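PDB 2ZKT: 2,3-bisphosphoglycerate-independent phosphoglycerate mutase from Pyrococcus horikoshii, which probably catalyses the interconversion of 2-phosphoglycerate and 3-phosphoglycerate in glycolysis, as a metal-binding, cofactor-independent mutase of the alkaline phosphatase superfamily. Local coordinates for residues 244-255 with 290-300; 278-288 with 322-333. One frame throughout, in Å; residues are numbered along the deposited sequence.

Interaction 1: residues 244-255 with 290-300; sequences VKAAGVIAVALV and LLKDYDFVFLH
The Tyr294 ring carries Ala247 on one face: the methyl CB stands 3.4 Å from the ring centroid and 6° off its normal, a centred CH-pi contact, while the backbone carbon of Lys245 lies at the ring edge. The Tyr294 hydroxyl hydrogen-bonds with Asp265 OD2 and the Tyr267 hydroxyl. The Phe298 ring takes Ile250 CD1 at its edge, 3.6 Å from CD2, and the His300 ring has Val255 over one face, CG2 sitting off-centre. His300 ND1 shares a water with Ala251 N. Replacing Tyr294 by an alanine would probably leave a gap over the Ala247 methyl and cost Asp265 this hydroxyl partner. Asp295 OD2 accepts from Lys245 N at 2.7 Å, on its anti side, and Lys245 O takes both Asp295 N and Phe296 N, a double grip where the pairing begins. From there Ala247 N to Phe296 O (3.0 Å), Phe298 N to Ala247 O and Val249 N to Phe298 O continue the register up to His300 N on Val249 O. With strand directions only 17° apart, this is parallel pairing within the mixed sheet of the alkaline phosphatase-like fold; the His300 side chain lies about 5 Å from a bound zinc ion and hydrogen-bonds weakly to the zinc ligand Asp13.

Interaction 2: residues 278-288 with 322-333; sequences TNEMAKAKKAV and RADRMIGYILDH
Glu280 and Arg322 cross at about a right angle, and the guanidinium grips the carboxylate side-on: Arg322 NH2 donates to Glu280 OE1 at 2.8 Å on its syn side, and Arg322 NE to Glu280 OE2 at 3.1 Å from above the carboxylate plane. Each bond is nearly straight, though the two flat groups are turned 44° apart. Glu280 reaches this position with CG between its backbone N and carbonyl carbon (chi1 64°) and a further bend at chi2. Two bonds to different oxygens restrict rotation of the carboxylate, and Arg322 NH1 also donates to Tyr276 O. Further along, Met326 sends CG to within 3.4 Å of Glu280 O, and the Met281 chain, bent at chi2 and chi3, brings its SD to 3.8 Å from Met326 CA. Tyr329 is a knob in the hole formed by Met281, Ala284, Lys285 and Val288; its ring meets Ala284 CB obliquely at CD2, 3.5 Å away, and runs alongside Lys285. The small Ala284 methyl also touches Ile330 CG1 at 3.7 Å. Val288 CG1 meets CB of His333, the two side chains crossing at about a right angle. An axis separation of 8.7 Å and a crossing angle of -27° describe two helices packed at a shallow angle on one face of the alpha/beta sheet, with Tyr329 as a single knob-into-hole and a salt bridge at one end.

In the fold
Centres of interactions 1 and 2 lie 13 Å apart, on the same side of the chain's centre, and helix 280-291 joins them: its earlier part packs on helix 313-331, and its end leads into strand 296-301. Along the chain the segments alternate, and the elements run strand 246-249, helix 253-261, strand 265-267, helix 280-291, strand 296-301, helix 313-331. Helix 280-291 thus makes the crossover from edge strand 265-267 to strand 296-301, passing strand 246-249, as in parallel alpha/beta folds. The layers touch where Leu299 CD1 meets Lys283 CB at 3.6 Å and Leu299 CD2 meets Ile330 CD1 at 3.8 Å. Interaction 1 is part of the sheet and interaction 2 part of the helical layer covering it.

Interaction 1: residues 244-255 with 290-300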
loop_
_atom_site.group_PDB
_atom_site.type_symbol
_atom_site.label_atom_id
_atom_site.label_comp_id
_atom_site.label_asym_id
_atom_site.label_seq_id
_atom_site.Cartn_x
_atom_site.Cartn_y
_atom_site.Cartn_z
ATOM N N VAL B 244 2.318 -36.119 -0.306
ATOM C CA VAL B 244 2.296 -35.162 0.788
ATOM C C VAL B 244 0.904 -35.098 1.424
ATOM O O VAL B 244 -0.088 -35.594 0.852
ATOM C CB VAL B 244 2.627 -33.723 0.275
ATOM C CG1 VAL B 244 4.023 -33.681 -0.350
ATOM C CG2 VAL B 244 1.562 -33.280 -0.738
ATOM N N LYS B 245 0.848 -34.501 2.620
ATOM C CA LYS B 245 -0.426 -34.287 3.302
ATOM C C LYS B 245 -0.693 -32.837 2.917
ATOM O O LYS B 245 0.189 -31.979 3.090
ATOM C CB LYS B 245 -0.287 -34.410 4.830
ATOM C CG LYS B 245 0.004 -35.826 5.315
ATOM C CD LYS B 245 0.223 -35.864 6.825
ATOM C CE LYS B 245 0.536 -37.282 7.297
ATOM N NZ LYS B 245 0.785 -37.348 8.774
ATOM N N ALA B 246 -1.880 -32.567 2.373
ATOM C CA ALA B 246 -2.220 -31.221 1.938
ATOM C C ALA B 246 -3.518 -30.686 2.545
ATOM O O ALA B 246 -4.564 -31.341 2.477
ATOM C CB ALA B 246 -2.304 -31.193 0.405
ATOM N N ALA B 247 -3.444 -29.480 3.119
ATOM C CA ALA B 247 -4.605 -28.827 3.730
ATOM C C ALA B 247 -4.811 -27.430 3.140
ATOM O O ALA B 247 -3.872 -26.813 2.637
ATOM C CB ALA B 247 -4.413 -28.717 5.242
ATOM N N GLY B 248 -6.043 -26.930 3.209
ATOM C CA GLY B 248 -6.328 -25.598 2.684
ATOM C C GLY B 248 -7.281 -24.769 3.543
ATOM O O GLY B 248 -8.260 -25.285 4.092
ATOM N N VAL B 249 -6.978 -23.479 3.671
ATOM C CA VAL B 249 -7.820 -22.553 4.423
ATOM C C VAL B 249 -8.643 -21.837 3.354
ATOM O O VAL B 249 -8.132 -20.970 2.641
ATOM C CB VAL B 249 -6.968 -21.525 5.197
ATOM C CG1 VAL B 249 -7.871 -20.500 5.871
ATOM C CG2 VAL B 249 -6.111 -22.239 6.221
ATOM N N ILE B 250 -9.919 -22.198 3.233
ATOM C CA ILE B 250 -10.755 -21.609 2.194
ATOM C C ILE B 250 -12.175 -21.314 2.669
ATOM O O ILE B 250 -12.719 -22.035 3.504
ATOM C CB ILE B 250 -10.836 -22.578 1.001
ATOM C CG1 ILE B 250 -9.430 -23.118 0.690
ATOM C CG2 ILE B 250 -11.477 -21.883 -0.205
ATOM C CD1 ILE B 250 -9.409 -24.246 -0.316
ATOM N N ALA B 251 -12.778 -20.259 2.119
ATOM C CA ALA B 251 -14.144 -19.889 2.486
ATOM C C ALA B 251 -15.110 -20.066 1.307
ATOM O O ALA B 251 -16.141 -20.738 1.435
ATOM C CB ALA B 251 -14.186 -18.436 3.004
ATOM N N VAL B 252 -14.779 -19.475 0.157
ATOM C CA VAL B 252 -15.645 -19.576 -1.020
ATOM C C VAL B 252 -15.903 -21.030 -1.422
ATOM O O VAL B 252 -14.974 -21.839 -1.533
ATOM C CB VAL B 252 -15.046 -18.830 -2.224
ATOM C CG1 VAL B 252 -16.095 -18.673 -3.320
ATOM C CG2 VAL B 252 -14.540 -17.479 -1.779
ATOM N N ALA B 253 -17.181 -21.344 -1.640
ATOM C CA ALA B 253 -17.624 -22.691 -2.004
ATOM C C ALA B 253 -16.905 -23.310 -3.215
ATOM O O ALA B 253 -16.346 -24.411 -3.127
ATOM C CB ALA B 253 -19.138 -22.677 -2.253
ATOM N N LEU B 254 -16.936 -22.602 -4.346
ATOM C CA LEU B 254 -16.323 -23.107 -5.572
ATOM C C LEU B 254 -14.848 -23.507 -5.437
ATOM O O LEU B 254 -14.415 -24.508 -6.019
ATOM C CB LEU B 254 -16.482 -22.075 -6.696
ATOM C CG LEU B 254 -15.992 -22.523 -8.079
ATOM C CD1 LEU B 254 -16.634 -23.851 -8.459
ATOM C CD2 LEU B 254 -16.322 -21.450 -9.110
ATOM N N VAL B 255 -14.074 -22.741 -4.670
ATOM C CA VAL B 255 -12.661 -23.058 -4.512
ATOM C C VAL B 255 -12.459 -24.210 -3.529
ATOM O O VAL B 255 -11.527 -25.017 -3.691
ATOM C CB VAL B 255 -11.852 -21.808 -4.068
ATOM C CG1 VAL B 255 -10.386 -22.176 -3.821
ATOM C CG2 VAL B 255 -11.947 -20.730 -5.153
ATOM N N LEU B 290 -2.000 -25.448 10.690
ATOM C CA LEU B 290 -1.945 -26.548 9.720
ATOM C C LEU B 290 -0.532 -26.897 9.235
ATOM O O LEU B 290 -0.243 -28.060 8.954
ATOM C CB LEU B 290 -2.839 -26.235 8.512
ATOM C CG LEU B 290 -4.337 -26.098 8.825
ATOM C CD1 LEU B 290 -5.056 -25.513 7.611
ATOM C CD2 LEU B 290 -4.923 -27.463 9.220
ATOM N N LEU B 291 0.347 -25.899 9.135
ATOM C CA LEU B 291 1.710 -26.174 8.686
ATOM C C LEU B 291 2.384 -27.185 9.614
ATOM O O LEU B 291 3.271 -27.931 9.193
ATOM C CB LEU B 291 2.536 -24.875 8.623
ATOM C CG LEU B 291 2.423 -24.076 7.305
ATOM C CD1 LEU B 291 3.074 -22.706 7.462
ATOM C CD2 LEU B 291 3.102 -24.849 6.176
ATOM N N LYS B 292 1.944 -27.217 10.873
ATOM C CA LYS B 292 2.507 -28.139 11.863
ATOM C C LYS B 292 2.139 -29.611 11.626
ATOM O O LYS B 292 2.818 -30.497 12.137
ATOM C CB LYS B 292 2.070 -27.734 13.283
ATOM C CG LYS B 292 2.691 -26.428 13.782
ATOM C CD LYS B 292 2.105 -26.011 15.121
ATOM C CE LYS B 292 2.657 -24.659 15.571
ATOM N NZ LYS B 292 1.987 -24.158 16.814
ATOM N N ASP B 293 1.080 -29.880 10.857
ATOM C CA ASP B 293 0.680 -31.270 10.608
ATOM C C ASP B 293 0.531 -31.639 9.130
ATOM O O ASP B 293 0.186 -32.776 8.795
ATOM C CB ASP B 293 -0.639 -31.581 11.335
ATOM C CG ASP B 293 -0.507 -31.503 12.851
ATOM O OD1 ASP B 293 0.346 -32.231 13.418
ATOM O OD2 ASP B 293 -1.258 -30.712 13.471
ATOM N N TYR B 294 0.785 -30.679 8.246
ATOM C CA TYR B 294 0.668 -30.932 6.814
ATOM C C TYR B 294 1.952 -30.500 6.116
ATOM O O TYR B 294 2.697 -29.666 6.640
ATOM C CB TYR B 294 -0.529 -30.154 6.255
ATOM C CG TYR B 294 -1.877 -30.750 6.625
ATOM C CD1 TYR B 294 -2.461 -31.742 5.829
ATOM C CD2 TYR B 294 -2.576 -30.311 7.759
ATOM C CE1 TYR B 294 -3.711 -32.285 6.145
ATOM C CE2 TYR B 294 -3.828 -30.852 8.089
ATOM C CZ TYR B 294 -4.390 -31.840 7.272
ATOM O OH TYR B 294 -5.618 -32.397 7.577
ATOM N N ASP B 295 2.221 -31.069 4.943
ATOM C CA ASP B 295 3.438 -30.708 4.204
ATOM C C ASP B 295 3.186 -29.518 3.280
ATOM O O ASP B 295 4.059 -28.678 3.085
ATOM C CB ASP B 295 3.929 -31.887 3.360
ATOM C CG ASP B 295 4.023 -33.166 4.156
ATOM O OD1 ASP B 295 4.831 -33.208 5.117
ATOM O OD2 ASP B 295 3.286 -34.129 3.818
ATOM N N PHE B 296 1.976 -29.454 2.726
ATOM C CA PHE B 296 1.599 -28.389 1.800
ATOM C C PHE B 296 0.303 -27.730 2.268
ATOM O O PHE B 296 -0.705 -28.419 2.497
ATOM C CB PHE B 296 1.392 -28.979 0.394
ATOM C CG PHE B 296 1.372 -27.950 -0.699
ATOM C CD1 PHE B 296 2.567 -27.479 -1.252
ATOM C CD2 PHE B 296 0.163 -27.426 -1.161
ATOM C CE1 PHE B 296 2.560 -26.503 -2.245
ATOM C CE2 PHE B 296 0.147 -26.445 -2.160
ATOM C CZ PHE B 296 1.341 -25.984 -2.700
ATOM N N VAL B 297 0.330 -26.401 2.407
ATOM C CA VAL B 297 -0.851 -25.659 2.836
ATOM C C VAL B 297 -1.226 -24.597 1.802
ATOM O O VAL B 297 -0.367 -23.858 1.302
ATOM C CB VAL B 297 -0.623 -24.974 4.233
ATOM C CG1 VAL B 297 -1.759 -24.005 4.552
ATOM C CG2 VAL B 297 -0.542 -26.044 5.329
ATOM N N PHE B 298 -2.518 -24.536 1.488
ATOM C CA PHE B 298 -3.057 -23.583 0.522
ATOM C C PHE B 298 -3.982 -22.596 1.254
ATOM O O PHE B 298 -4.869 -23.003 2.003
ATOM C CB PHE B 298 -3.838 -24.352 -0.561
ATOM C CG PHE B 298 -4.631 -23.472 -1.489
ATOM C CD1 PHE B 298 -3.987 -22.609 -2.384
ATOM C CD2 PHE B 298 -6.026 -23.489 -1.458
ATOM C CE1 PHE B 298 -4.728 -21.773 -3.237
ATOM C CE2 PHE B 298 -6.779 -22.653 -2.307
ATOM C CZ PHE B 298 -6.129 -21.795 -3.197
ATOM N N LEU B 299 -3.771 -21.300 1.043
ATOM C CA LEU B 299 -4.586 -20.262 1.680
ATOM C C LEU B 299 -5.230 -19.385 0.603
ATOM O O LEU B 299 -4.543 -18.856 -0.283
ATOM C CB LEU B 299 -3.710 -19.401 2.607
ATOM C CG LEU B 299 -4.332 -18.137 3.226
ATOM C CD1 LEU B 299 -5.613 -18.472 3.975
ATOM C CD2 LEU B 299 -3.326 -17.499 4.168
ATOM N N HIS B 300 -6.548 -19.233 0.683
ATOM C CA HIS B 300 -7.287 -18.435 -0.292
ATOM C C HIS B 300 -7.937 -17.197 0.354
ATOM O O HIS B 300 -8.464 -17.269 1.465
ATOM C CB HIS B 300 -8.342 -19.332 -0.954
ATOM C CG HIS B 300 -9.006 -18.720 -2.151
ATOM N ND1 HIS B 300 -10.071 -17.847 -2.049
ATOM C CD2 HIS B 300 -8.759 -18.861 -3.478
ATOM C CE1 HIS B 300 -10.455 -17.476 -3.264
ATOM N NE2 HIS B 300 -9.675 -18.079 -4.148
HETATM O O HOH W 1 -11.979 -17.774 0.405
#

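Interaction 2: residues 278-288 with 322-333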
loop_
_atom_site.group_PDB
_atom_site.type_symbol
_atom_site.label_atom_id
_atom_site.label_comp_id
_atom_site.label_asym_id
_atom_site.label_seq_id
_atom_site.Cartn_x
_atom_site.Cartn_y
_atom_site.Cartn_z
ATOM N N THR B 278 -14.685 -10.670 6.074
ATOM C CA THR B 278 -13.918 -11.861 6.453
ATOM C C THR B 278 -12.872 -11.569 7.547
ATOM O O THR B 278 -12.387 -10.458 7.704
ATOM C CB THR B 278 -13.200 -12.369 5.193
ATOM O OG1 THR B 278 -14.174 -12.781 4.235
ATOM C CG2 THR B 278 -12.296 -13.559 5.537
ATOM N N ASN B 279 -12.539 -12.625 8.326
ATOM C CA ASN B 279 -11.422 -12.519 9.272
ATOM C C ASN B 279 -10.137 -13.112 8.668
ATOM O O ASN B 279 -9.865 -14.307 8.755
ATOM C CB ASN B 279 -11.796 -13.287 10.548
ATOM C CG ASN B 279 -10.950 -12.819 11.713
ATOM O OD1 ASN B 279 -9.722 -12.779 11.647
ATOM N ND2 ASN B 279 -11.628 -12.540 12.839
ATOM N N GLU B 280 -9.332 -12.267 8.015
ATOM C CA GLU B 280 -8.093 -12.712 7.375
ATOM C C GLU B 280 -7.037 -13.165 8.398
ATOM O O GLU B 280 -6.253 -14.079 8.157
ATOM C CB GLU B 280 -7.538 -11.577 6.487
ATOM C CG GLU B 280 -7.133 -10.323 7.274
ATOM C CD GLU B 280 -8.264 -9.312 7.267
ATOM O OE1 GLU B 280 -9.380 -9.671 6.918
ATOM O OE2 GLU B 280 -8.030 -8.168 7.640
ATOM N N MET B 281 -7.001 -12.456 9.549
ATOM C CA MET B 281 -6.043 -12.842 10.574
ATOM C C MET B 281 -6.377 -14.232 11.134
ATOM O O MET B 281 -5.540 -14.933 11.699
ATOM C CB MET B 281 -6.060 -11.791 11.700
ATOM C CG MET B 281 -5.625 -10.389 11.237
ATOM S SD MET B 281 -4.039 -10.384 10.370
ATOM C CE MET B 281 -2.985 -9.793 11.711
ATOM N N ALA B 282 -7.673 -14.590 10.997
ATOM C CA ALA B 282 -8.108 -15.917 11.419
ATOM C C ALA B 282 -7.622 -16.989 10.447
ATOM O O ALA B 282 -7.297 -18.106 10.822
ATOM C CB ALA B 282 -9.635 -15.930 11.489
ATOM N N LYS B 283 -7.569 -16.617 9.169
ATOM C CA LYS B 283 -7.096 -17.532 8.132
ATOM C C LYS B 283 -5.598 -17.778 8.313
ATOM O O LYS B 283 -5.114 -18.911 8.177
ATOM C CB LYS B 283 -7.374 -16.942 6.744
ATOM C CG LYS B 283 -8.823 -17.087 6.304
ATOM C CD LYS B 283 -9.067 -16.396 4.972
ATOM C CE LYS B 283 -10.491 -16.622 4.516
ATOM N NZ LYS B 283 -10.837 -15.763 3.353
ATOM N N ALA B 284 -4.876 -16.703 8.636
ATOM C CA ALA B 284 -3.434 -16.786 8.843
ATOM C C ALA B 284 -3.154 -17.636 10.074
ATOM O O ALA B 284 -2.289 -18.515 10.053
ATOM C CB ALA B 284 -2.850 -15.389 9.025
ATOM N N LYS B 285 -3.897 -17.362 11.147
ATOM C CA LYS B 285 -3.744 -18.095 12.399
ATOM C C LYS B 285 -3.867 -19.595 12.098
ATOM O O LYS B 285 -3.008 -20.397 12.501
ATOM C CB LYS B 285 -4.823 -17.636 13.396
ATOM C CG LYS B 285 -4.629 -18.105 14.839
ATOM C CD LYS B 285 -5.115 -19.539 15.048
ATOM C CE LYS B 285 -5.106 -19.926 16.530
ATOM N NZ LYS B 285 -3.732 -19.909 17.117
ATOM N N LYS B 286 -4.918 -19.961 11.362
ATOM C CA LYS B 286 -5.156 -21.359 11.002
ATOM C C LYS B 286 -4.072 -21.945 10.076
ATOM O O LYS B 286 -3.637 -23.094 10.271
ATOM C CB LYS B 286 -6.540 -21.515 10.344
ATOM C CG LYS B 286 -6.938 -22.964 10.071
ATOM C CD LYS B 286 -6.942 -23.783 11.360
ATOM C CE LYS B 286 -7.151 -25.267 11.087
ATOM N NZ LYS B 286 -7.030 -26.080 12.344
ATOM N N ALA B 287 -3.648 -21.167 9.069
ATOM C CA ALA B 287 -2.615 -21.616 8.125
ATOM C C ALA B 287 -1.368 -22.050 8.889
ATOM O O ALA B 287 -0.793 -23.116 8.619
ATOM C CB ALA B 287 -2.259 -20.489 7.151
ATOM N N VAL B 288 -0.956 -21.217 9.847
ATOM C CA VAL B 288 0.211 -21.507 10.680
ATOM C C VAL B 288 0.018 -22.814 11.464
ATOM O O VAL B 288 0.955 -23.614 11.595
ATOM C CB VAL B 288 0.475 -20.366 11.683
ATOM C CG1 VAL B 288 1.739 -20.668 12.497
ATOM C CG2 VAL B 288 0.615 -19.046 10.937
ATOM N N ARG B 322 -4.952 -5.519 3.578
ATOM C CA ARG B 322 -5.380 -6.393 4.670
ATOM C C ARG B 322 -4.680 -7.747 4.479
ATOM O O ARG B 322 -4.290 -8.412 5.446
ATOM C CB ARG B 322 -6.914 -6.546 4.660
ATOM C CG ARG B 322 -7.631 -5.287 5.159
ATOM C CD ARG B 322 -9.147 -5.352 4.995
ATOM N NE ARG B 322 -9.720 -6.575 5.564
ATOM C CZ ARG B 322 -10.990 -6.945 5.392
ATOM N NH1 ARG B 322 -11.811 -6.177 4.672
ATOM N NH2 ARG B 322 -11.435 -8.084 5.920
ATOM N N ALA B 323 -4.509 -8.145 3.217
ATOM C CA ALA B 323 -3.831 -9.399 2.911
ATOM C C ALA B 323 -2.361 -9.288 3.335
ATOM O O ALA B 323 -1.797 -10.239 3.895
ATOM C CB ALA B 323 -3.934 -9.709 1.394
ATOM N N ASP B 324 -1.735 -8.132 3.084
ATOM C CA ASP B 324 -0.330 -7.981 3.459
ATOM C C ASP B 324 -0.140 -8.193 4.958
ATOM O O ASP B 324 0.819 -8.858 5.383
ATOM C CB ASP B 324 0.224 -6.603 3.055
ATOM C CG ASP B 324 1.758 -6.586 2.994
ATOM O OD1 ASP B 324 2.327 -7.353 2.178
ATOM O OD2 ASP B 324 2.399 -5.816 3.757
ATOM N N ARG B 325 -1.050 -7.644 5.765
ATOM C CA ARG B 325 -0.964 -7.816 7.220
ATOM C C ARG B 325 -1.178 -9.298 7.555
ATOM O O ARG B 325 -0.506 -9.852 8.431
ATOM C CB ARG B 325 -2.014 -6.955 7.940
ATOM C CG ARG B 325 -1.910 -5.472 7.604
ATOM C CD ARG B 325 -2.830 -4.602 8.460
ATOM N NE ARG B 325 -2.987 -3.278 7.846
ATOM C CZ ARG B 325 -4.045 -2.908 7.120
ATOM N NH1 ARG B 325 -5.053 -3.757 6.925
ATOM N NH2 ARG B 325 -4.083 -1.698 6.561
ATOM N N MET B 326 -2.119 -9.930 6.849
ATOM C CA MET B 326 -2.400 -11.353 7.053
ATOM C C MET B 326 -1.097 -12.117 6.806
ATOM O O MET B 326 -0.716 -12.993 7.590
ATOM C CB MET B 326 -3.493 -11.828 6.069
ATOM C CG MET B 326 -3.704 -13.336 6.031
ATOM S SD MET B 326 -4.914 -13.856 4.766
ATOM C CE MET B 326 -3.862 -13.746 3.214
ATOM N N ILE B 327 -0.410 -11.772 5.711
ATOM C CA ILE B 327 0.861 -12.414 5.360
ATOM C C ILE B 327 1.923 -12.066 6.405
ATOM O O ILE B 327 2.725 -12.917 6.793
ATOM C CB ILE B 327 1.335 -11.959 3.953
ATOM C CG1 ILE B 327 0.377 -12.528 2.889
ATOM C CG2 ILE B 327 2.782 -12.416 3.695
ATOM C CD1 ILE B 327 0.191 -11.635 1.680
ATOM N N GLY B 328 1.917 -10.809 6.857
ATOM C CA GLY B 328 2.875 -10.377 7.869
ATOM C C GLY B 328 2.773 -11.226 9.134
ATOM O O GLY B 328 3.783 -11.529 9.780
ATOM N N TYR B 329 1.552 -11.612 9.497
ATOM C CA TYR B 329 1.352 -12.452 10.678
ATOM C C TYR B 329 2.042 -13.808 10.444
ATOM O O TYR B 329 2.848 -14.262 11.269
ATOM C CB TYR B 329 -0.149 -12.677 10.930
ATOM C CG TYR B 329 -0.427 -13.659 12.055
ATOM C CD1 TYR B 329 -0.379 -13.253 13.398
ATOM C CD2 TYR B 329 -0.680 -15.007 11.780
ATOM C CE1 TYR B 329 -0.572 -14.172 14.435
ATOM C CE2 TYR B 329 -0.868 -15.935 12.807
ATOM C CZ TYR B 329 -0.812 -15.515 14.132
ATOM O OH TYR B 329 -0.973 -16.446 15.142
ATOM N N ILE B 330 1.728 -14.449 9.311
ATOM C CA ILE B 330 2.317 -15.743 8.978
ATOM C C ILE B 330 3.840 -15.714 9.005
ATOM O O ILE B 330 4.473 -16.623 9.554
ATOM C CB ILE B 330 1.871 -16.234 7.579
ATOM C CG1 ILE B 330 0.351 -16.450 7.563
ATOM C CG2 ILE B 330 2.601 -17.523 7.223
ATOM C CD1 ILE B 330 -0.226 -16.697 6.171
ATOM N N LEU B 331 4.433 -14.679 8.406
ATOM C CA LEU B 331 5.891 -14.568 8.374
ATOM C C LEU B 331 6.511 -14.506 9.774
ATOM O O LEU B 331 7.650 -14.953 9.974
ATOM C CB LEU B 331 6.325 -13.327 7.568
ATOM C CG LEU B 331 5.996 -13.323 6.065
ATOM C CD1 LEU B 331 6.616 -12.090 5.414
ATOM C CD2 LEU B 331 6.536 -14.594 5.404
ATOM N N ASP B 332 5.768 -13.953 10.738
ATOM C CA ASP B 332 6.270 -13.837 12.113
ATOM C C ASP B 332 6.222 -15.153 12.882
ATOM O O ASP B 332 6.757 -15.243 13.989
ATOM C CB ASP B 332 5.477 -12.784 12.909
ATOM C CG ASP B 332 5.761 -11.362 12.451
ATOM O OD1 ASP B 332 6.938 -11.063 12.137
ATOM O OD2 ASP B 332 4.816 -10.538 12.420
ATOM N N HIS B 333 5.588 -16.173 12.296
ATOM C CA HIS B 333 5.468 -17.465 12.973
ATOM C C HIS B 333 6.025 -18.648 12.189
ATOM O O HIS B 333 5.789 -19.799 12.563
ATOM C CB HIS B 333 3.997 -17.738 13.311
ATOM C CG HIS B 333 3.402 -16.733 14.252
ATOM N ND1 HIS B 333 2.493 -15.772 13.845
ATOM C CD2 HIS B 333 3.558 -16.558 15.591
ATOM C CE1 HIS B 333 2.118 -15.048 14.891
ATOM N NE2 HIS B 333 2.749 -15.505 15.963
#